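PDB 5EPA: SnoK, which is a non-heme iron, 2-oxoglutarate-dependent carbocyclase of nogalamycin biosynthesis. Local coordinates for residues 101-115 / 262-274. Numbering follows the deposited sequence.
Sequences SGIALRLAGAPLRVY and GDPLEGELFPLVT
Arg113 reaches Phe270 with its guanidinium: NH1 donates to Phe270 O at 2.9 Å, the N-H···O angle is 155°, and the oxygen lies in the guanidinium plane. Carbon contacts sandwich the flat group, Leu272 CG 3.8 Å from NH1 over one face and Glu266 CB 3.9 Å from NH2 over the opposite one. An extended chain from CG to NE (chi2 173°) carries the group there, passing Leu265 O 3.3 Å from CD. The Glu266 carboxylate stays beyond salt-bridge range and out of the guanidinium plane, so any attraction is probably only diffuse. A methionine in place of Arg113 would probably leave Phe270 O without this donor and the Leu272 and Glu266 side chains without the flat group between them.

Behind the side chain, Val273 N bonds to Leu112 O (3.0 Å) and Val114 N to Pro271 O (2.9 Å), making Arg113 and Leu272 a non-hydrogen-bonded antiparallel pair. The chain near its C-terminal end thus pairs with the start of strand 112-122, whose other edge is held by strand 233-242 in the major sheet of the PhyH-family, cupin-type barrel. Val273 CG1, trans to the backbone N (chi1 174°), lies 3.7 Å from Ser101 CB, while Tyr240 also touches both side chains. Farther out, His97 O takes the Ser101 hydroxyl in a hydrogen bond, and Ala243 O accepts from Arg113 NE, which probably helps to limit rotation of the guanidinium.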
loop_
_atom_site.group_PDB
_atom_site.type_symbol
_atom_site.label_atom_id
_atom_site.label_comp_id
_atom_site.label_asym_id
_atom_site.label_seq_id
_atom_site.Cartn_x
_atom_site.Cartn_y
_atom_site.Cartn_z
ATOM N N SER A 101 -1.711 -12.794 2.291
ATOM C CA SER A 101 -0.510 -12.681 3.104
ATOM C C SER A 101 0.465 -13.763 2.692
ATOM O O SER A 101 1.668 -13.553 2.695
ATOM C CB SER A 101 -0.809 -12.738 4.631
ATOM O OG SER A 101 -1.329 -13.980 5.017
ATOM N N GLY A 102 -0.040 -14.919 2.314
ATOM C CA GLY A 102 0.842 -15.984 1.814
ATOM C C GLY A 102 1.533 -15.630 0.479
ATOM O O GLY A 102 2.691 -15.985 0.246
ATOM N N ILE A 103 0.809 -14.935 -0.395
ATOM C CA ILE A 103 1.389 -14.453 -1.643
ATOM C C ILE A 103 2.444 -13.405 -1.337
ATOM O O ILE A 103 3.508 -13.428 -1.909
ATOM C CB ILE A 103 0.305 -13.875 -2.595
ATOM C CG1 ILE A 103 -0.528 -15.024 -3.176
ATOM C CG2 ILE A 103 0.942 -13.076 -3.730
ATOM C CD1 ILE A 103 -1.835 -14.567 -3.777
ATOM N N ALA A 104 2.139 -12.507 -0.411
ATOM C CA ALA A 104 3.104 -11.465 -0.002
ATOM C C ALA A 104 4.410 -12.061 0.475
ATOM O O ALA A 104 5.482 -11.623 0.094
ATOM C CB ALA A 104 2.530 -10.625 1.121
ATOM N N LEU A 105 4.286 -13.128 1.237
ATOM C CA LEU A 105 5.434 -13.848 1.730
ATOM C C LEU A 105 6.284 -14.450 0.604
ATOM O O LEU A 105 7.519 -14.409 0.638
ATOM C CB LEU A 105 4.958 -14.942 2.706
ATOM C CG LEU A 105 5.944 -15.534 3.678
ATOM C CD1 LEU A 105 6.586 -14.442 4.532
ATOM C CD2 LEU A 105 5.231 -16.539 4.584
ATOM N N ARG A 106 5.634 -15.041 -0.375
ATOM C CA ARG A 106 6.358 -15.633 -1.508
ATOM C C ARG A 106 7.038 -14.560 -2.351
ATOM O O ARG A 106 8.153 -14.727 -2.804
ATOM C CB ARG A 106 5.426 -16.508 -2.353
ATOM C CG ARG A 106 5.131 -17.841 -1.681
ATOM C CD ARG A 106 4.581 -18.933 -2.590
ATOM N NE ARG A 106 5.371 -19.085 -3.814
ATOM C CZ ARG A 106 4.976 -19.729 -4.918
ATOM N NH1 ARG A 106 3.777 -20.299 -4.991
ATOM N NH2 ARG A 106 5.801 -19.800 -5.966
ATOM N N LEU A 107 6.365 -13.442 -2.534
ATOM C CA LEU A 107 6.914 -12.362 -3.311
ATOM C C LEU A 107 8.129 -11.763 -2.600
ATOM O O LEU A 107 9.176 -11.526 -3.235
ATOM C CB LEU A 107 5.854 -11.292 -3.554
ATOM C CG LEU A 107 4.678 -11.696 -4.461
ATOM C CD1 LEU A 107 3.679 -10.567 -4.570
ATOM C CD2 LEU A 107 5.121 -12.064 -5.878
ATOM N N ALA A 108 8.010 -11.558 -1.282
ATOM C CA ALA A 108 9.058 -10.908 -0.510
ATOM C C ALA A 108 10.275 -11.755 -0.358
ATOM O O ALA A 108 11.386 -11.264 -0.305
ATOM C CB ALA A 108 8.542 -10.546 0.857
ATOM N N GLY A 109 10.069 -13.043 -0.236
ATOM C CA GLY A 109 11.181 -13.996 -0.048
ATOM C C GLY A 109 11.813 -13.925 1.324
ATOM O O GLY A 109 12.891 -14.467 1.537
ATOM N N ALA A 110 11.110 -13.320 2.273
ATOM C CA ALA A 110 11.633 -13.166 3.639
ATOM C C ALA A 110 10.475 -13.024 4.636
ATOM O O ALA A 110 9.375 -12.689 4.241
ATOM C CB ALA A 110 12.534 -11.948 3.720
ATOM N N PRO A 111 10.722 -13.293 5.938
ATOM C CA PRO A 111 9.635 -13.231 6.909
ATOM C C PRO A 111 9.063 -11.816 7.049
ATOM O O PRO A 111 9.805 -10.838 6.994
ATOM C CB PRO A 111 10.281 -13.704 8.228
ATOM C CG PRO A 111 11.538 -14.409 7.813
ATOM C CD PRO A 111 11.995 -13.663 6.572
ATOM N N LEU A 112 7.751 -11.750 7.223
ATOM C CA LEU A 112 7.043 -10.504 7.301
ATOM C C LEU A 112 6.175 -10.390 8.534
ATOM O O LEU A 112 5.783 -11.394 9.133
ATOM C CB LEU A 112 6.136 -10.356 6.111
ATOM C CG LEU A 112 6.773 -10.384 4.722
ATOM C CD1 LEU A 112 5.682 -10.503 3.682
ATOM C CD2 LEU A 112 7.628 -9.156 4.455
ATOM N N ARG A 113 5.866 -9.141 8.872
ATOM C CA ARG A 113 4.834 -8.820 9.848
ATOM C C ARG A 113 3.897 -7.810 9.226
ATOM O O ARG A 113 4.288 -7.048 8.370
ATOM C CB ARG A 113 5.418 -8.170 11.109
ATOM C CG ARG A 113 6.153 -9.078 12.071
ATOM C CD ARG A 113 6.820 -8.258 13.161
ATOM N NE ARG A 113 7.601 -9.118 14.034
ATOM C CZ ARG A 113 7.089 -9.870 15.011
ATOM N NH1 ARG A 113 5.763 -9.899 15.239
ATOM N NH2 ARG A 113 7.896 -10.623 15.756
ATOM N N VAL A 114 2.669 -7.760 9.735
ATOM C CA VAL A 114 1.766 -6.646 9.388
ATOM C C VAL A 114 2.192 -5.368 10.133
ATOM O O VAL A 114 2.274 -5.364 11.356
ATOM C CB VAL A 114 0.322 -6.958 9.755
ATOM C CG1 VAL A 114 -0.581 -5.799 9.370
ATOM C CG2 VAL A 114 -0.143 -8.212 9.046
ATOM N N TYR A 115 2.514 -4.320 9.378
ATOM C CA TYR A 115 2.859 -3.023 9.936
ATOM C C TYR A 115 1.597 -2.232 10.199
ATOM O O TYR A 115 1.427 -1.659 11.270
ATOM C CB TYR A 115 3.796 -2.175 9.033
ATOM C CG TYR A 115 3.816 -0.723 9.473
ATOM C CD1 TYR A 115 4.327 -0.366 10.686
ATOM C CD2 TYR A 115 3.232 0.264 8.724
ATOM C CE1 TYR A 115 4.308 0.945 11.142
ATOM C CE2 TYR A 115 3.223 1.590 9.160
ATOM C CZ TYR A 115 3.754 1.906 10.404
ATOM O OH TYR A 115 3.708 3.218 10.864
ATOM N N GLY A 262 14.500 2.586 17.781
ATOM C CA GLY A 262 15.221 1.326 17.734
ATOM C C GLY A 262 14.459 0.137 18.308
ATOM O O GLY A 262 14.888 -0.997 18.166
ATOM N N ASP A 263 13.344 0.395 18.995
ATOM C CA ASP A 263 12.522 -0.677 19.509
ATOM C C ASP A 263 11.947 -1.507 18.354
ATOM O O ASP A 263 11.511 -0.976 17.350
ATOM C CB ASP A 263 11.340 -0.165 20.358
ATOM C CG ASP A 263 11.722 0.203 21.769
ATOM O OD1 ASP A 263 12.893 0.055 22.157
ATOM O OD2 ASP A 263 10.818 0.684 22.480
ATOM N N PRO A 264 11.900 -2.835 18.549
ATOM C CA PRO A 264 11.282 -3.647 17.548
ATOM C C PRO A 264 9.766 -3.474 17.584
ATOM O O PRO A 264 9.212 -3.225 18.644
ATOM C CB PRO A 264 11.698 -5.058 17.938
ATOM C CG PRO A 264 11.905 -5.007 19.402
ATOM C CD PRO A 264 12.391 -3.627 19.702
ATOM N N LEU A 265 9.132 -3.622 16.426
ATOM C CA LEU A 265 7.686 -3.637 16.331
ATOM C C LEU A 265 7.226 -5.087 16.320
ATOM O O LEU A 265 7.417 -5.821 15.362
ATOM C CB LEU A 265 7.211 -2.905 15.083
ATOM C CG LEU A 265 7.301 -1.369 15.114
ATOM C CD1 LEU A 265 8.719 -0.852 15.021
ATOM C CD2 LEU A 265 6.483 -0.782 13.971
ATOM N N GLU A 266 6.579 -5.488 17.394
ATOM C CA GLU A 266 6.295 -6.906 17.634
ATOM C C GLU A 266 5.019 -7.026 18.469
ATOM O O GLU A 266 4.343 -6.009 18.770
ATOM C CB GLU A 266 7.556 -7.616 18.150
ATOM C CG GLU A 266 8.137 -7.114 19.437
ATOM C CD GLU A 266 9.314 -7.967 19.916
ATOM O OE1 GLU A 266 10.001 -8.572 19.060
ATOM O OE2 GLU A 266 9.555 -8.017 21.145
ATOM N N GLY A 267 4.604 -8.244 18.765
ATOM C CA GLY A 267 3.372 -8.446 19.543
ATOM C C GLY A 267 2.103 -8.391 18.695
ATOM O O GLY A 267 2.144 -8.453 17.459
ATOM N N GLU A 268 0.975 -8.236 19.366
ATOM C CA GLU A 268 -0.327 -8.440 18.738
ATOM C C GLU A 268 -0.695 -7.384 17.722
ATOM O O GLU A 268 -1.456 -7.674 16.810
ATOM C CB GLU A 268 -1.435 -8.489 19.794
ATOM C CG GLU A 268 -1.305 -9.575 20.831
ATOM C CD GLU A 268 -1.998 -9.125 22.113
ATOM O OE1 GLU A 268 -2.544 -7.965 22.104
ATOM O OE2 GLU A 268 -2.002 -9.911 23.090
ATOM N N LEU A 269 -0.187 -6.170 17.884
ATOM C CA LEU A 269 -0.469 -5.109 16.909
ATOM C C LEU A 269 0.342 -5.233 15.605
ATOM O O LEU A 269 -0.021 -4.664 14.611
ATOM C CB LEU A 269 -0.277 -3.714 17.522
ATOM C CG LEU A 269 -1.186 -3.413 18.719
ATOM C CD1 LEU A 269 -0.958 -1.988 19.198
ATOM C CD2 LEU A 269 -2.676 -3.602 18.388
ATOM N N PHE A 270 1.391 -6.034 15.626
ATOM C CA PHE A 270 2.246 -6.219 14.477
ATOM C C PHE A 270 2.471 -7.713 14.237
ATOM O O PHE A 270 3.584 -8.214 14.330
ATOM C CB PHE A 270 3.579 -5.488 14.727
ATOM C CG PHE A 270 3.432 -4.021 15.059
ATOM C CD1 PHE A 270 2.982 -3.129 14.126
ATOM C CD2 PHE A 270 3.760 -3.539 16.318
ATOM C CE1 PHE A 270 2.829 -1.784 14.412
ATOM C CE2 PHE A 270 3.618 -2.186 16.621
ATOM C CZ PHE A 270 3.164 -1.307 15.646
ATOM N N PRO A 271 1.409 -8.446 13.898
ATOM C CA PRO A 271 1.474 -9.908 13.917
ATOM C C PRO A 271 2.265 -10.489 12.762
ATOM O O PRO A 271 2.268 -9.933 11.657
ATOM C CB PRO A 271 0.015 -10.321 13.777
ATOM C CG PRO A 271 -0.649 -9.142 13.123
ATOM C CD PRO A 271 0.035 -7.956 13.684
ATOM N N LEU A 272 2.940 -11.591 13.048
ATOM C CA LEU A 272 3.701 -12.341 12.064
ATOM C C LEU A 272 2.791 -12.940 11.020
ATOM O O LEU A 272 1.740 -13.437 11.344
ATOM C CB LEU A 272 4.479 -13.490 12.691
ATOM C CG LEU A 272 5.839 -13.182 13.290
ATOM C CD1 LEU A 272 6.264 -14.339 14.173
ATOM C CD2 LEU A 272 6.885 -12.906 12.210
ATOM N N VAL A 273 3.240 -12.882 9.762
ATOM C CA VAL A 273 2.597 -13.587 8.680
ATOM C C VAL A 273 3.079 -15.024 8.685
ATOM O O VAL A 273 4.284 -15.271 8.644
ATOM C CB VAL A 273 2.959 -12.965 7.321
ATOM C CG1 VAL A 273 2.385 -13.801 6.176
ATOM C CG2 VAL A 273 2.427 -11.547 7.248
ATOM N N THR A 274 2.133 -15.958 8.744
ATOM C CA THR A 274 2.414 -17.383 8.739
ATOM C C THR A 274 1.664 -17.965 7.524
ATOM O O THR A 274 2.264 -18.537 6.625
ATOM C CB THR A 274 1.806 -18.067 9.968
ATOM O OG1 THR A 274 0.377 -17.862 9.948
ATOM C CG2 THR A 274 2.390 -17.511 11.275
HETATM O O HOH W 1 -0.813 -15.040 7.498
HETATM O O HOH W 2 -0.663 -3.151 12.800
#